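Putative tetR-family transcriptional regulatory protein (PDB 2DG8) probably binds operator DNA through a helix-turn-helix motif and regulates transcription as a TetR-family dimer. Local coordinates at residues A[30-35]-A[45-50]; A[52-57]-A[117-122]; A[66-71]-A[94-99]. All coordinates share one frame; numbering follows the deposited sequence.

Interaction 1: A[30-35]-A[45-50]; sequences VSHRRI and SMTYHF
His32 and Met46 bring the backbones of segments 30-35 and 45-50 together, their CA atoms 6.2 Å apart. His32 opens helix 32-39, and Met46 lies in the short helix 44-49; the two helices form the helix-turn-helix of the TetR family, the second being the one that, as in relatives, probably reads DNA. At the start of the first helix Ser31 is the N-cap, its OG accepting from Arg34 N at 3.3 Å in a nearly straight bond (164°). Across the contact the imidazole of His32 lies obliquely against the base of the Met46 side chain, CD2 reaching Met46 CB at 3.5 Å, and the two side chains overlap flank to flank, each heading for the other's helix. The bend of Met46 at chi2 (-59°) turns SD toward Ile35, 3.8 Å from its CG2. The far side of the ring approaches Thr47, where His32 CE1 stands 4.2 Å from CG2. Ile14 of helix 10-25 also packs on Met46, and Ile53 on His32. With an alanine at His32, Met46 CB and Thr47 CG2 would probably lose the ring that spans them, and a gap would open between the helices. No hydrogen bond crosses the interface, and NE2 of His32 is buried by it without a polar partner in the model, so the helices are joined here by apolar and sulfur packing rather than by polar pairing.

Interaction 2: A[52-57]-A[117-122]; sequences GIEQLL and QPAYRE
Leu57 N donates to Ile53 O at 2.7 Å, a backbone bond of the first turn of helix 53-77 that helps set Leu57 against Tyr120. No hydrogen bond joins the two segments; what meets the phenol oxygen of Tyr120 is carbon. Its OH lies 3.4 Å from CG of Glu54. CB of Leu57 comes to 3.7 Å from the same Tyr120 OH. The side chain of Tyr120 spans the separation, the nearest CA atoms, those of Leu57 and Tyr120, being 9.4 Å apart. With CG anti to its carbonyl carbon (chi1 -74°), the ring projects from the 3-10 turn 118-120 and sets its hydroxyl end against the helix. Glu54 and Leu57, one turn apart on the same side of helix 53-77, both meet this end: Leu57 CB also touches the ring carbon CE2 of Tyr120 at 4.2 Å, and Leu57 CD1 flanks the hydroxyl. Glu54 runs obliquely past the phenol in an extended chain, its carboxylate plane turned 60° from the ring; its methylene CG, not the carboxylate, meets the phenol. The turn that presents Tyr120 is held by its own backbone, Tyr120 N donating to Gln117 O at 2.8 Å. The contact joins the DNA-binding part of the TetR fold to its C-terminal part: Leu57 rests also on Ile27, Glu122 forms a salt bridge with Arg58 of helix 53-77, and Arg121 packs on Ala159 of the second subunit.

Interaction 3: A[66-71]-A[94-99]; sequences DHIVAV and HELSED
Ile68 and Val71 face Leu96 where helix 53-77, the long helix leading out of the DNA-binding part, packs on helix 82-98 of the all-helical TetR fold. The two run roughly antiparallel, with 145° between the N-to-C directions of 66-71 and 94-98. The axes of these short segments approach no closer than 12.0 Å, a wide spacing that is bridged by the ends of branched side chains.

The packing is mainly apolar. A single methyl of Leu96 serves both partners: CD2 lies 4.1 Å from CG2 of Ile68 and 4.2 Å from CG1 of Val71. Leu96 holds CG anti to its carbonyl carbon (chi1 -63°), and chi2 (169°) sends CD1 straight on, leaving the side branch CD2 turned to Ile68 and Val71. It crosses Ile68 at a slant, whereas Leu96 and Val71 point toward each other's backbone and overlap side by side. Trp127 of helix 121-135 packs on Ile68, and Thr155 of helix 141-159 on Leu96, so the small cluster continues into the surrounding bundle.

Polar groups lie at its margin, and no hydrogen bond crosses between the segments. Salt bridges lead outward instead, from Asp66 to Arg130 and from Glu98 to Arg158, tying both helices to other members of the bundle. Glu95, one residue before Leu96, extends fully from the helix and crosses Val71 at a slant, meeting a methyl rather than a charge: its OE2 lies 3.9 Å from CG1 of Val71.

Helix 53-77 is the common element of interactions 2 and 3: its first turn takes Tyr120, while a later part of the same helix faces helix 82-98. Interaction 1 lies farthest out, its centre about 23 Å from the centre of the chain, against about 16 Å for interaction 2 and about 7 Å for interaction 3. All three are partly buried, and none is crossed by a hydrogen bond. The outermost relies on imidazole and sulfur, the middle one on a phenol end against aliphatic carbons, the innermost on methyl groups of branched side chains. Interactions 1 and 2 touch, notably through Phe50 and Leu56, whereas interaction 3 stands about 10 Å from interaction 2 at the nearest atoms.

Interaction 1: A[30-35]-A[45-50]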
# COMPACT_ATOMS: atom_id res chain seq x y z
N VAL A 30 12.47 2.46 15.77
CA VAL A 30 13.84 2.29 15.31
C VAL A 30 14.81 3.11 16.15
O VAL A 30 14.65 4.32 16.29
CB VAL A 30 14.02 2.72 13.83
CG1 VAL A 30 15.51 2.81 13.48
CG2 VAL A 30 13.32 1.72 12.90
N SER A 31 15.81 2.45 16.73
CA SER A 31 16.81 3.15 17.51
C SER A 31 18.08 2.33 17.53
O SER A 31 18.04 1.10 17.41
CB SER A 31 16.34 3.40 18.95
OG SER A 31 16.49 2.25 19.77
N HIS A 32 19.20 3.02 17.64
CA HIS A 32 20.51 2.40 17.68
C HIS A 32 20.65 1.34 18.76
O HIS A 32 21.18 0.26 18.51
CB HIS A 32 21.58 3.48 17.88
CG HIS A 32 21.92 4.22 16.62
ND1 HIS A 32 22.21 5.56 16.61
CD2 HIS A 32 22.01 3.79 15.34
CE1 HIS A 32 22.47 5.94 15.36
NE2 HIS A 32 22.35 4.88 14.58
N ARG A 33 20.17 1.63 19.96
CA ARG A 33 20.26 0.68 21.06
C ARG A 33 19.46 -0.60 20.82
O ARG A 33 19.97 -1.71 21.01
CB ARG A 33 19.82 1.33 22.37
CG ARG A 33 20.97 1.90 23.20
CD ARG A 33 20.74 3.36 23.57
NE ARG A 33 19.40 3.58 24.12
CZ ARG A 33 18.97 4.74 24.60
NH1 ARG A 33 19.78 5.79 24.62
NH2 ARG A 33 17.73 4.85 25.07
N ARG A 34 18.20 -0.45 20.41
CA ARG A 34 17.35 -1.61 20.17
C ARG A 34 17.90 -2.51 19.08
O ARG A 34 17.85 -3.74 19.18
CB ARG A 34 15.94 -1.16 19.78
CG ARG A 34 15.23 -0.31 20.82
CD ARG A 34 13.71 -0.34 20.60
NE ARG A 34 13.02 0.47 21.60
CZ ARG A 34 12.91 1.80 21.54
NH1 ARG A 34 13.43 2.47 20.52
NH2 ARG A 34 12.31 2.45 22.52
N ILE A 35 18.43 -1.90 18.02
CA ILE A 35 18.98 -2.65 16.91
C ILE A 35 20.26 -3.38 17.29
O ILE A 35 20.42 -4.56 16.96
CB ILE A 35 19.24 -1.72 15.69
CG1 ILE A 35 17.89 -1.20 15.17
CG2 ILE A 35 20.00 -2.47 14.60
CD1 ILE A 35 18.01 -0.09 14.16
N SER A 45 29.00 -0.24 17.31
CA SER A 45 29.02 -0.75 15.94
C SER A 45 28.03 -0.03 15.04
O SER A 45 28.21 0.02 13.83
CB SER A 45 28.71 -2.24 15.92
OG SER A 45 29.61 -2.97 16.72
N MET A 46 26.98 0.53 15.63
CA MET A 46 25.96 1.24 14.86
C MET A 46 26.57 2.43 14.12
O MET A 46 26.46 2.53 12.90
CB MET A 46 24.82 1.71 15.77
CG MET A 46 23.98 0.59 16.39
SD MET A 46 23.19 -0.50 15.16
CE MET A 46 24.20 -1.85 15.23
N THR A 47 27.22 3.32 14.86
CA THR A 47 27.83 4.51 14.27
C THR A 47 29.18 4.23 13.60
O THR A 47 29.74 5.08 12.91
CB THR A 47 28.00 5.60 15.33
OG1 THR A 47 28.70 5.06 16.47
CG2 THR A 47 26.64 6.11 15.77
N TYR A 48 29.72 3.04 13.80
CA TYR A 48 30.98 2.69 13.16
C TYR A 48 30.68 2.41 11.68
O TYR A 48 31.44 2.82 10.79
CB TYR A 48 31.58 1.43 13.79
CG TYR A 48 32.86 0.99 13.13
CD1 TYR A 48 34.10 1.35 13.65
CD2 TYR A 48 32.84 0.26 11.94
CE1 TYR A 48 35.29 1.00 13.01
CE2 TYR A 48 34.02 -0.09 11.28
CZ TYR A 48 35.24 0.29 11.83
OH TYR A 48 36.40 -0.04 11.18
N HIS A 49 29.57 1.72 11.44
CA HIS A 49 29.16 1.32 10.10
C HIS A 49 28.19 2.25 9.38
O HIS A 49 28.12 2.22 8.15
CB HIS A 49 28.52 -0.07 10.15
CG HIS A 49 29.46 -1.15 10.54
ND1 HIS A 49 30.38 -1.68 9.67
CD2 HIS A 49 29.65 -1.79 11.72
CE1 HIS A 49 31.10 -2.60 10.29
NE2 HIS A 49 30.68 -2.69 11.54
N PHE A 50 27.45 3.05 10.12
CA PHE A 50 26.46 3.92 9.51
C PHE A 50 26.58 5.38 9.92
O PHE A 50 26.74 5.69 11.11
CB PHE A 50 25.05 3.40 9.83
CG PHE A 50 24.80 2.02 9.32
CD1 PHE A 50 24.35 1.82 8.01
CD2 PHE A 50 25.04 0.91 10.12
CE1 PHE A 50 24.15 0.54 7.51
CE2 PHE A 50 24.85 -0.38 9.63
CZ PHE A 50 24.40 -0.57 8.32

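Interaction 2: A[52-57]-A[117-122]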
# COMPACT_ATOMS: atom_id res chain seq x y z
N GLY A 52 24.31 7.55 9.94
CA GLY A 52 23.13 8.00 10.66
C GLY A 52 21.95 7.09 10.37
O GLY A 52 22.09 6.14 9.59
N ILE A 53 20.80 7.38 10.96
CA ILE A 53 19.61 6.56 10.79
C ILE A 53 19.09 6.52 9.36
O ILE A 53 18.53 5.51 8.92
CB ILE A 53 18.47 7.02 11.73
CG1 ILE A 53 17.82 5.81 12.40
CG2 ILE A 53 17.40 7.79 10.95
CD1 ILE A 53 18.67 5.18 13.49
N GLU A 54 19.27 7.62 8.62
CA GLU A 54 18.80 7.68 7.25
C GLU A 54 19.53 6.68 6.36
O GLU A 54 18.90 5.93 5.63
CB GLU A 54 18.95 9.08 6.66
CG GLU A 54 18.27 9.20 5.30
CD GLU A 54 18.47 10.55 4.64
OE1 GLU A 54 17.54 11.01 3.93
OE2 GLU A 54 19.56 11.15 4.81
N GLN A 55 20.86 6.67 6.42
CA GLN A 55 21.60 5.73 5.60
C GLN A 55 21.23 4.30 6.02
O GLN A 55 21.07 3.42 5.18
CB GLN A 55 23.11 5.92 5.78
CG GLN A 55 23.91 4.87 5.03
CD GLN A 55 25.39 4.97 5.31
OE1 GLN A 55 25.85 4.70 6.43
NE2 GLN A 55 26.15 5.37 4.30
N LEU A 56 21.11 4.09 7.33
CA LEU A 56 20.75 2.79 7.88
C LEU A 56 19.40 2.37 7.29
O LEU A 56 19.26 1.27 6.74
CB LEU A 56 20.67 2.90 9.42
CG LEU A 56 20.58 1.70 10.37
CD1 LEU A 56 19.15 1.47 10.76
CD2 LEU A 56 21.22 0.45 9.76
N LEU A 57 18.41 3.25 7.38
CA LEU A 57 17.08 2.95 6.84
C LEU A 57 17.10 2.74 5.33
O LEU A 57 16.42 1.85 4.80
CB LEU A 57 16.09 4.06 7.19
CG LEU A 57 15.66 4.14 8.66
CD1 LEU A 57 14.61 5.22 8.82
CD2 LEU A 57 15.11 2.80 9.12
N GLN A 117 8.13 11.12 3.57
CA GLN A 117 9.40 11.74 3.21
C GLN A 117 9.82 11.42 1.78
O GLN A 117 10.44 10.40 1.53
CB GLN A 117 10.50 11.28 4.18
CG GLN A 117 10.26 11.69 5.63
CD GLN A 117 11.25 11.06 6.59
OE1 GLN A 117 12.45 11.04 6.33
NE2 GLN A 117 10.75 10.56 7.71
N PRO A 118 9.50 12.32 0.83
CA PRO A 118 9.80 12.18 -0.60
C PRO A 118 11.16 11.58 -0.92
O PRO A 118 11.30 10.81 -1.87
CB PRO A 118 9.67 13.62 -1.11
CG PRO A 118 8.55 14.15 -0.27
CD PRO A 118 8.91 13.64 1.11
N ALA A 119 12.18 11.92 -0.14
CA ALA A 119 13.51 11.38 -0.38
C ALA A 119 13.47 9.86 -0.51
O ALA A 119 14.21 9.27 -1.30
CB ALA A 119 14.45 11.77 0.75
N TYR A 120 12.60 9.21 0.27
CA TYR A 120 12.51 7.76 0.21
C TYR A 120 11.81 7.21 -1.03
O TYR A 120 11.80 6.00 -1.25
CB TYR A 120 11.87 7.21 1.49
CG TYR A 120 12.80 7.26 2.68
CD1 TYR A 120 12.80 8.34 3.56
CD2 TYR A 120 13.73 6.23 2.91
CE1 TYR A 120 13.69 8.41 4.63
CE2 TYR A 120 14.63 6.29 3.98
CZ TYR A 120 14.59 7.38 4.84
OH TYR A 120 15.47 7.44 5.90
N ARG A 121 11.24 8.09 -1.85
CA ARG A 121 10.57 7.65 -3.07
C ARG A 121 11.63 7.22 -4.08
O ARG A 121 11.31 6.63 -5.12
CB ARG A 121 9.68 8.76 -3.62
CG ARG A 121 8.50 9.02 -2.71
CD ARG A 121 7.57 10.10 -3.22
NE ARG A 121 6.68 10.54 -2.16
CZ ARG A 121 5.87 11.59 -2.24
NH1 ARG A 121 5.10 11.91 -1.22
NH2 ARG A 121 5.85 12.33 -3.35
N GLU A 122 12.89 7.53 -3.78
CA GLU A 122 13.99 7.11 -4.64
C GLU A 122 14.06 5.59 -4.50
O GLU A 122 14.40 4.87 -5.45
CB GLU A 122 15.32 7.69 -4.14
CG GLU A 122 15.58 9.13 -4.52
CD GLU A 122 16.87 9.65 -3.93
OE1 GLU A 122 17.91 8.95 -4.04
OE2 GLU A 122 16.86 10.76 -3.36

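Interaction 3: A[66-71]-A[94-99]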
# COMPACT_ATOMS: atom_id res chain seq x y z
N ASP A 66 15.65 -5.55 -2.54
CA ASP A 66 16.38 -6.51 -3.36
C ASP A 66 15.72 -7.88 -3.27
O ASP A 66 15.62 -8.62 -4.26
CB ASP A 66 17.84 -6.63 -2.88
CG ASP A 66 18.68 -5.41 -3.24
OD1 ASP A 66 19.79 -5.27 -2.68
OD2 ASP A 66 18.24 -4.59 -4.08
N HIS A 67 15.27 -8.22 -2.07
CA HIS A 67 14.62 -9.49 -1.77
C HIS A 67 13.33 -9.74 -2.56
O HIS A 67 13.14 -10.80 -3.15
CB HIS A 67 14.34 -9.57 -0.26
CG HIS A 67 13.31 -10.58 0.13
ND1 HIS A 67 13.53 -11.94 0.08
CD2 HIS A 67 12.03 -10.42 0.56
CE1 HIS A 67 12.44 -12.57 0.46
NE2 HIS A 67 11.52 -11.68 0.76
N ILE A 68 12.43 -8.75 -2.56
CA ILE A 68 11.17 -8.89 -3.28
C ILE A 68 11.41 -8.90 -4.78
O ILE A 68 10.75 -9.64 -5.52
CB ILE A 68 10.19 -7.76 -2.90
CG1 ILE A 68 9.89 -7.82 -1.39
CG2 ILE A 68 8.88 -7.91 -3.66
CD1 ILE A 68 9.17 -9.09 -0.95
N VAL A 69 12.36 -8.09 -5.23
CA VAL A 69 12.70 -8.04 -6.65
C VAL A 69 13.15 -9.44 -7.08
O VAL A 69 12.84 -9.90 -8.17
CB VAL A 69 13.84 -7.03 -6.92
CG1 VAL A 69 14.47 -7.29 -8.29
CG2 VAL A 69 13.28 -5.61 -6.86
N ALA A 70 13.88 -10.11 -6.20
CA ALA A 70 14.37 -11.44 -6.49
C ALA A 70 13.19 -12.40 -6.56
O ALA A 70 13.25 -13.41 -7.26
CB ALA A 70 15.35 -11.88 -5.41
N VAL A 71 12.13 -12.10 -5.82
CA VAL A 71 10.95 -12.95 -5.84
C VAL A 71 10.33 -12.86 -7.22
O VAL A 71 9.78 -13.84 -7.73
CB VAL A 71 9.92 -12.54 -4.77
CG1 VAL A 71 8.67 -13.39 -4.90
CG2 VAL A 71 10.51 -12.71 -3.38
N HIS A 94 -0.31 -14.21 -5.59
CA HIS A 94 -0.80 -14.94 -4.43
C HIS A 94 0.28 -15.16 -3.37
O HIS A 94 0.01 -15.05 -2.17
CB HIS A 94 -1.44 -16.26 -4.87
CG HIS A 94 -2.79 -16.07 -5.51
ND1 HIS A 94 -3.92 -16.73 -5.08
CD2 HIS A 94 -3.20 -15.23 -6.49
CE1 HIS A 94 -4.96 -16.31 -5.76
NE2 HIS A 94 -4.56 -15.39 -6.62
N GLU A 95 1.50 -15.44 -3.79
CA GLU A 95 2.56 -15.63 -2.83
C GLU A 95 2.83 -14.33 -2.04
O GLU A 95 2.94 -14.35 -0.82
CB GLU A 95 3.84 -16.09 -3.53
CG GLU A 95 5.00 -16.33 -2.57
CD GLU A 95 6.25 -16.85 -3.25
OE1 GLU A 95 6.12 -17.72 -4.15
OE2 GLU A 95 7.35 -16.40 -2.88
N LEU A 96 2.92 -13.21 -2.74
CA LEU A 96 3.19 -11.93 -2.09
C LEU A 96 2.06 -11.48 -1.18
O LEU A 96 2.30 -10.76 -0.21
CB LEU A 96 3.43 -10.83 -3.12
CG LEU A 96 4.61 -10.88 -4.10
CD1 LEU A 96 4.40 -9.78 -5.14
CD2 LEU A 96 5.93 -10.68 -3.36
N SER A 97 0.83 -11.87 -1.49
CA SER A 97 -0.30 -11.45 -0.68
C SER A 97 -0.53 -12.28 0.58
O SER A 97 -1.18 -11.80 1.50
CB SER A 97 -1.60 -11.46 -1.51
OG SER A 97 -2.04 -12.79 -1.77
N GLU A 98 -0.01 -13.50 0.63
CA GLU A 98 -0.28 -14.32 1.82
C GLU A 98 0.83 -15.16 2.44
O GLU A 98 0.64 -15.68 3.54
CB GLU A 98 -1.46 -15.24 1.53
CG GLU A 98 -1.33 -16.06 0.26
CD GLU A 98 -2.52 -16.99 0.04
OE1 GLU A 98 -3.68 -16.52 0.14
OE2 GLU A 98 -2.29 -18.19 -0.24
N ASP A 99 1.97 -15.30 1.77
CA ASP A 99 3.02 -16.14 2.32
C ASP A 99 3.82 -15.56 3.47
O ASP A 99 4.14 -16.28 4.40
CB ASP A 99 3.97 -16.57 1.20
CG ASP A 99 3.37 -17.67 0.32
OD1 ASP A 99 4.06 -18.16 -0.59
OD2 ASP A 99 2.19 -18.04 0.55